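Local coordinates for protein glutamine cyclotransferase (PDB 3NOL) that probably catalyses the cyclisation of N-terminal glutamine to pyroglutamate, as a calcium-containing beta-propeller glutaminyl cyclase, at residues Y54-R68 against L78-I92. Sequence-based numbering, arbitrary orientation.
Sequences YFYESTGLNGRSSIR and LQQIELGKRYFGEGI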
# COMPACT_ATOMS: atom_id res chain seq x y z
N TYR A 54 3.42 12.33 -8.11
CA TYR A 54 2.32 11.51 -8.62
C TYR A 54 2.00 10.30 -7.75
O TYR A 54 2.82 9.89 -6.93
CB TYR A 54 2.61 11.08 -10.07
CG TYR A 54 2.46 12.24 -11.01
CD1 TYR A 54 1.29 12.41 -11.77
CD2 TYR A 54 3.47 13.22 -11.11
CE1 TYR A 54 1.15 13.50 -12.62
CE2 TYR A 54 3.32 14.32 -11.96
CZ TYR A 54 2.16 14.45 -12.70
OH TYR A 54 1.99 15.53 -13.54
N PHE A 55 0.81 9.74 -7.94
CA PHE A 55 0.50 8.42 -7.37
C PHE A 55 0.96 7.34 -8.35
O PHE A 55 0.82 7.50 -9.58
CB PHE A 55 -1.01 8.23 -7.17
CG PHE A 55 -1.60 9.10 -6.10
CD1 PHE A 55 -0.87 9.44 -4.95
CD2 PHE A 55 -2.93 9.51 -6.19
CE1 PHE A 55 -1.44 10.24 -3.96
CE2 PHE A 55 -3.52 10.31 -5.19
CZ PHE A 55 -2.78 10.67 -4.08
N TYR A 56 1.43 6.23 -7.81
CA TYR A 56 1.60 4.99 -8.60
C TYR A 56 0.71 3.94 -7.95
O TYR A 56 0.73 3.78 -6.73
CB TYR A 56 3.06 4.55 -8.61
CG TYR A 56 3.90 5.41 -9.54
CD1 TYR A 56 4.15 4.99 -10.85
CD2 TYR A 56 4.41 6.64 -9.11
CE1 TYR A 56 4.91 5.78 -11.73
CE2 TYR A 56 5.19 7.44 -9.99
CZ TYR A 56 5.43 6.99 -11.28
OH TYR A 56 6.18 7.79 -12.14
N GLU A 57 -0.09 3.29 -8.78
CA GLU A 57 -1.08 2.35 -8.28
C GLU A 57 -1.04 1.04 -9.05
O GLU A 57 -0.94 1.03 -10.29
CB GLU A 57 -2.47 2.97 -8.39
CG GLU A 57 -3.56 2.27 -7.55
CD GLU A 57 -4.93 2.97 -7.62
OE1 GLU A 57 -5.02 4.10 -8.17
OE2 GLU A 57 -5.90 2.38 -7.10
N SER A 58 -1.08 -0.06 -8.30
CA SER A 58 -1.27 -1.39 -8.82
C SER A 58 -2.74 -1.69 -8.60
O SER A 58 -3.22 -1.67 -7.45
CB SER A 58 -0.42 -2.40 -8.01
OG SER A 58 -0.76 -3.72 -8.34
N THR A 59 -3.45 -1.95 -9.70
CA THR A 59 -4.92 -2.12 -9.70
C THR A 59 -5.37 -3.39 -10.39
O THR A 59 -4.83 -3.76 -11.44
CB THR A 59 -5.67 -0.96 -10.43
OG1 THR A 59 -5.24 -0.84 -11.80
CG2 THR A 59 -5.50 0.35 -9.72
N GLY A 60 -6.37 -4.03 -9.80
CA GLY A 60 -7.11 -5.06 -10.50
C GLY A 60 -8.19 -4.25 -11.21
O GLY A 60 -8.71 -3.23 -10.68
N LEU A 61 -8.43 -4.63 -12.46
CA LEU A 61 -9.42 -3.96 -13.29
C LEU A 61 -10.13 -5.07 -14.00
O LEU A 61 -9.53 -5.72 -14.89
CB LEU A 61 -8.74 -3.01 -14.30
CG LEU A 61 -8.07 -1.77 -13.68
CD1 LEU A 61 -7.25 -1.00 -14.73
CD2 LEU A 61 -9.14 -0.86 -13.04
N ASN A 62 -11.36 -5.34 -13.58
CA ASN A 62 -12.22 -6.34 -14.27
C ASN A 62 -11.47 -7.62 -14.77
O ASN A 62 -11.50 -7.95 -15.99
CB ASN A 62 -12.97 -5.66 -15.42
CG ASN A 62 -14.09 -6.53 -16.00
OD1 ASN A 62 -14.53 -7.47 -15.36
ND2 ASN A 62 -14.55 -6.19 -17.21
N GLY A 63 -10.79 -8.30 -13.84
CA GLY A 63 -10.15 -9.61 -14.12
C GLY A 63 -8.67 -9.59 -14.51
O GLY A 63 -8.02 -10.64 -14.54
N ARG A 64 -8.15 -8.40 -14.84
CA ARG A 64 -6.76 -8.24 -15.27
C ARG A 64 -6.10 -7.24 -14.34
O ARG A 64 -6.77 -6.61 -13.53
CB ARG A 64 -6.67 -7.79 -16.75
CG ARG A 64 -7.01 -8.91 -17.76
CD ARG A 64 -5.94 -10.01 -17.79
NE ARG A 64 -4.68 -9.58 -18.42
CZ ARG A 64 -4.46 -9.52 -19.73
NH1 ARG A 64 -3.28 -9.09 -20.17
NH2 ARG A 64 -5.41 -9.87 -20.61
N SER A 65 -4.78 -7.10 -14.44
CA SER A 65 -4.05 -6.25 -13.50
C SER A 65 -3.15 -5.24 -14.23
O SER A 65 -2.53 -5.55 -15.26
CB SER A 65 -3.27 -7.15 -12.53
OG SER A 65 -2.09 -6.56 -12.04
N SER A 66 -3.10 -4.02 -13.69
CA SER A 66 -2.33 -2.94 -14.31
C SER A 66 -1.50 -2.16 -13.27
O SER A 66 -1.85 -2.12 -12.09
CB SER A 66 -3.28 -1.98 -15.03
OG SER A 66 -3.77 -2.54 -16.25
N ILE A 67 -0.43 -1.52 -13.76
CA ILE A 67 0.33 -0.56 -12.96
C ILE A 67 0.12 0.78 -13.65
O ILE A 67 0.29 0.88 -14.86
CB ILE A 67 1.86 -0.91 -12.90
CG1 ILE A 67 2.13 -2.32 -12.31
CG2 ILE A 67 2.64 0.20 -12.15
CD1 ILE A 67 1.37 -2.67 -11.08
N ARG A 68 -0.30 1.80 -12.90
CA ARG A 68 -0.57 3.11 -13.49
C ARG A 68 0.09 4.25 -12.75
O ARG A 68 0.21 4.21 -11.52
CB ARG A 68 -2.07 3.39 -13.60
CG ARG A 68 -2.84 3.20 -12.30
CD ARG A 68 -4.31 3.67 -12.36
NE ARG A 68 -5.02 3.16 -13.53
CZ ARG A 68 -6.35 3.01 -13.63
NH1 ARG A 68 -7.19 3.32 -12.61
NH2 ARG A 68 -6.83 2.56 -14.79
N LEU A 78 -1.80 8.71 -16.51
CA LEU A 78 -0.86 9.31 -17.48
C LEU A 78 -0.10 8.23 -18.26
O LEU A 78 0.30 8.44 -19.42
CB LEU A 78 0.13 10.26 -16.80
CG LEU A 78 -0.27 11.69 -16.38
CD1 LEU A 78 -1.18 11.70 -15.16
CD2 LEU A 78 1.01 12.49 -16.11
N GLN A 79 0.06 7.07 -17.62
CA GLN A 79 0.90 5.97 -18.12
C GLN A 79 0.38 4.69 -17.50
O GLN A 79 0.05 4.68 -16.33
CB GLN A 79 2.33 6.24 -17.66
CG GLN A 79 3.36 5.23 -18.05
CD GLN A 79 4.70 5.60 -17.43
OE1 GLN A 79 4.74 6.07 -16.29
NE2 GLN A 79 5.78 5.42 -18.17
N GLN A 80 0.29 3.61 -18.27
CA GLN A 80 -0.20 2.36 -17.69
C GLN A 80 0.38 1.18 -18.44
O GLN A 80 0.51 1.25 -19.66
CB GLN A 80 -1.73 2.33 -17.79
CG GLN A 80 -2.40 1.17 -17.04
CD GLN A 80 -3.91 1.35 -16.97
OE1 GLN A 80 -4.39 2.44 -16.60
NE2 GLN A 80 -4.66 0.29 -17.31
N ILE A 81 0.70 0.12 -17.70
CA ILE A 81 0.99 -1.20 -18.29
C ILE A 81 -0.02 -2.21 -17.77
O ILE A 81 -0.50 -2.08 -16.63
CB ILE A 81 2.47 -1.67 -18.07
CG1 ILE A 81 2.83 -1.81 -16.58
CG2 ILE A 81 3.44 -0.75 -18.85
CD1 ILE A 81 4.16 -2.51 -16.28
N GLU A 82 -0.37 -3.17 -18.62
CA GLU A 82 -1.26 -4.24 -18.24
C GLU A 82 -0.41 -5.52 -18.18
O GLU A 82 0.24 -5.89 -19.16
CB GLU A 82 -2.37 -4.38 -19.28
CG GLU A 82 -3.36 -5.47 -18.93
CD GLU A 82 -4.55 -5.57 -19.88
OE1 GLU A 82 -4.67 -4.77 -20.84
OE2 GLU A 82 -5.37 -6.50 -19.65
N LEU A 83 -0.43 -6.18 -17.03
CA LEU A 83 0.35 -7.40 -16.86
C LEU A 83 -0.23 -8.54 -17.69
O LEU A 83 -1.44 -8.56 -17.96
CB LEU A 83 0.39 -7.81 -15.38
CG LEU A 83 1.07 -6.82 -14.42
CD1 LEU A 83 1.44 -7.57 -13.14
CD2 LEU A 83 2.28 -6.13 -15.02
N GLY A 84 0.63 -9.47 -18.09
CA GLY A 84 0.16 -10.68 -18.79
C GLY A 84 -0.96 -11.39 -18.05
O GLY A 84 -1.04 -11.36 -16.82
N LYS A 85 -1.85 -12.04 -18.80
CA LYS A 85 -3.00 -12.71 -18.22
C LYS A 85 -2.63 -13.79 -17.17
O LYS A 85 -3.45 -14.11 -16.32
CB LYS A 85 -3.87 -13.31 -19.33
CG LYS A 85 -3.07 -14.09 -20.35
CD LYS A 85 -3.96 -14.67 -21.45
CE LYS A 85 -3.19 -15.78 -22.17
NZ LYS A 85 -3.96 -16.34 -23.31
N ARG A 86 -1.40 -14.30 -17.23
CA ARG A 86 -0.90 -15.31 -16.26
C ARG A 86 -0.62 -14.74 -14.86
O ARG A 86 -0.57 -15.50 -13.89
CB ARG A 86 0.38 -15.98 -16.78
CG ARG A 86 0.14 -17.01 -17.87
CD ARG A 86 1.15 -18.14 -17.79
NE ARG A 86 2.49 -17.69 -18.16
CZ ARG A 86 3.62 -18.26 -17.74
NH1 ARG A 86 4.79 -17.77 -18.15
NH2 ARG A 86 3.60 -19.29 -16.91
N TYR A 87 -0.45 -13.42 -14.79
CA TYR A 87 -0.02 -12.74 -13.57
C TYR A 87 -1.10 -11.83 -13.04
O TYR A 87 -1.88 -11.27 -13.80
CB TYR A 87 1.25 -11.93 -13.84
CG TYR A 87 2.29 -12.78 -14.53
CD1 TYR A 87 2.57 -12.62 -15.89
CD2 TYR A 87 2.94 -13.80 -13.83
CE1 TYR A 87 3.51 -13.43 -16.53
CE2 TYR A 87 3.87 -14.62 -14.45
CZ TYR A 87 4.14 -14.43 -15.80
OH TYR A 87 5.06 -15.25 -16.40
N PHE A 88 -1.16 -11.71 -11.72
CA PHE A 88 -2.03 -10.72 -11.13
C PHE A 88 -1.25 -9.93 -10.10
O PHE A 88 -0.77 -10.50 -9.12
CB PHE A 88 -3.25 -11.37 -10.49
CG PHE A 88 -4.35 -10.38 -10.23
CD1 PHE A 88 -4.33 -9.60 -9.07
CD2 PHE A 88 -5.37 -10.19 -11.16
CE1 PHE A 88 -5.32 -8.65 -8.84
CE2 PHE A 88 -6.37 -9.23 -10.93
CZ PHE A 88 -6.34 -8.47 -9.77
N GLY A 89 -1.12 -8.63 -10.32
CA GLY A 89 -0.25 -7.80 -9.50
C GLY A 89 -0.82 -7.50 -8.12
O GLY A 89 -2.05 -7.39 -7.96
N GLU A 90 0.08 -7.38 -7.14
CA GLU A 90 -0.29 -6.92 -5.79
C GLU A 90 0.54 -5.69 -5.43
O GLU A 90 0.56 -4.73 -6.20
CB GLU A 90 -0.19 -8.05 -4.77
CG GLU A 90 -1.11 -9.22 -5.11
CD GLU A 90 -2.60 -8.87 -5.00
OE1 GLU A 90 -2.93 -7.91 -4.28
OE2 GLU A 90 -3.42 -9.59 -5.63
N GLY A 91 1.19 -5.68 -4.27
CA GLY A 91 1.92 -4.48 -3.83
C GLY A 91 2.99 -3.98 -4.78
O GLY A 91 3.59 -4.77 -5.51
N ILE A 92 3.17 -2.66 -4.80
CA ILE A 92 4.28 -2.08 -5.55
C ILE A 92 4.98 -1.05 -4.67
O ILE A 92 4.37 -0.44 -3.78
CB ILE A 92 3.84 -1.44 -6.91
CG1 ILE A 92 2.75 -0.36 -6.70
CG2 ILE A 92 3.40 -2.52 -7.89
CD1 ILE A 92 2.47 0.50 -7.94
O HOH W 1 6.58 6.55 -14.57
O HOH W 2 -3.18 -5.38 -9.47
O HOH W 3 -3.19 -9.24 -15.79
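Arg64 folds back over the chain at Glu82 to Lys85. Its CB and CG pass Glu82 OE2, CB at 3.4 Å, and CD lies between that oxygen and Lys85 CA. NE donates to water 3 and, weakly, to Leu83 O. CZ comes closest to Glu82 OE2, at 3.2 Å. NH1 makes the stronger bond to Leu83 O, 2.9 Å and nearly straight at 166°, with the oxygen in the guanidinium plane. NH2 lies between Glu82 OE2 and Lys85 CB. Bends at chi2 and chi3, -70° and -71°, turn the group back to that carbonyl. Glu82 OE2 sits over the centre of one guanidinium face, so its salt bridge is charge alone; Lys85 CA lies over the opposite face. With an alanine in its place, the Glu82 carboxylate is likely to lose its nearby positive charge, and the turn at Leu83 the side-chain bonds that hold its carbonyl.

Ser65 OG accepts from Gly89 N at 2.9 Å, and its CB sits over the Phe88 ring face, a CH-pi contact. Ser58 OG donates to Glu90 O at 2.7 Å, on a lone pair of that carbonyl. Water 2 joins both hydroxyls to Gly89 O. Next to Ser58, Ile67 CD1 meets Ile92 CG2 at 3.8 Å, while Trp112 covers Ile67 and Ile81.

Strands 64-68 and 79-82 pair antiparallel, with Ile67 and Ile81 exchanging both backbone bonds. Beside them Arg68 NE and NH2 grip Gln80 OE1 from one face of the amide; NH1 pairs with Asp40.

The contact thus pairs the two outer strands of one propeller blade and packs that blade against strand 89-95, the first of the next. Backbone bonds close the hairpin; serine hydroxyls, a water and apolar side chains bind the blades together.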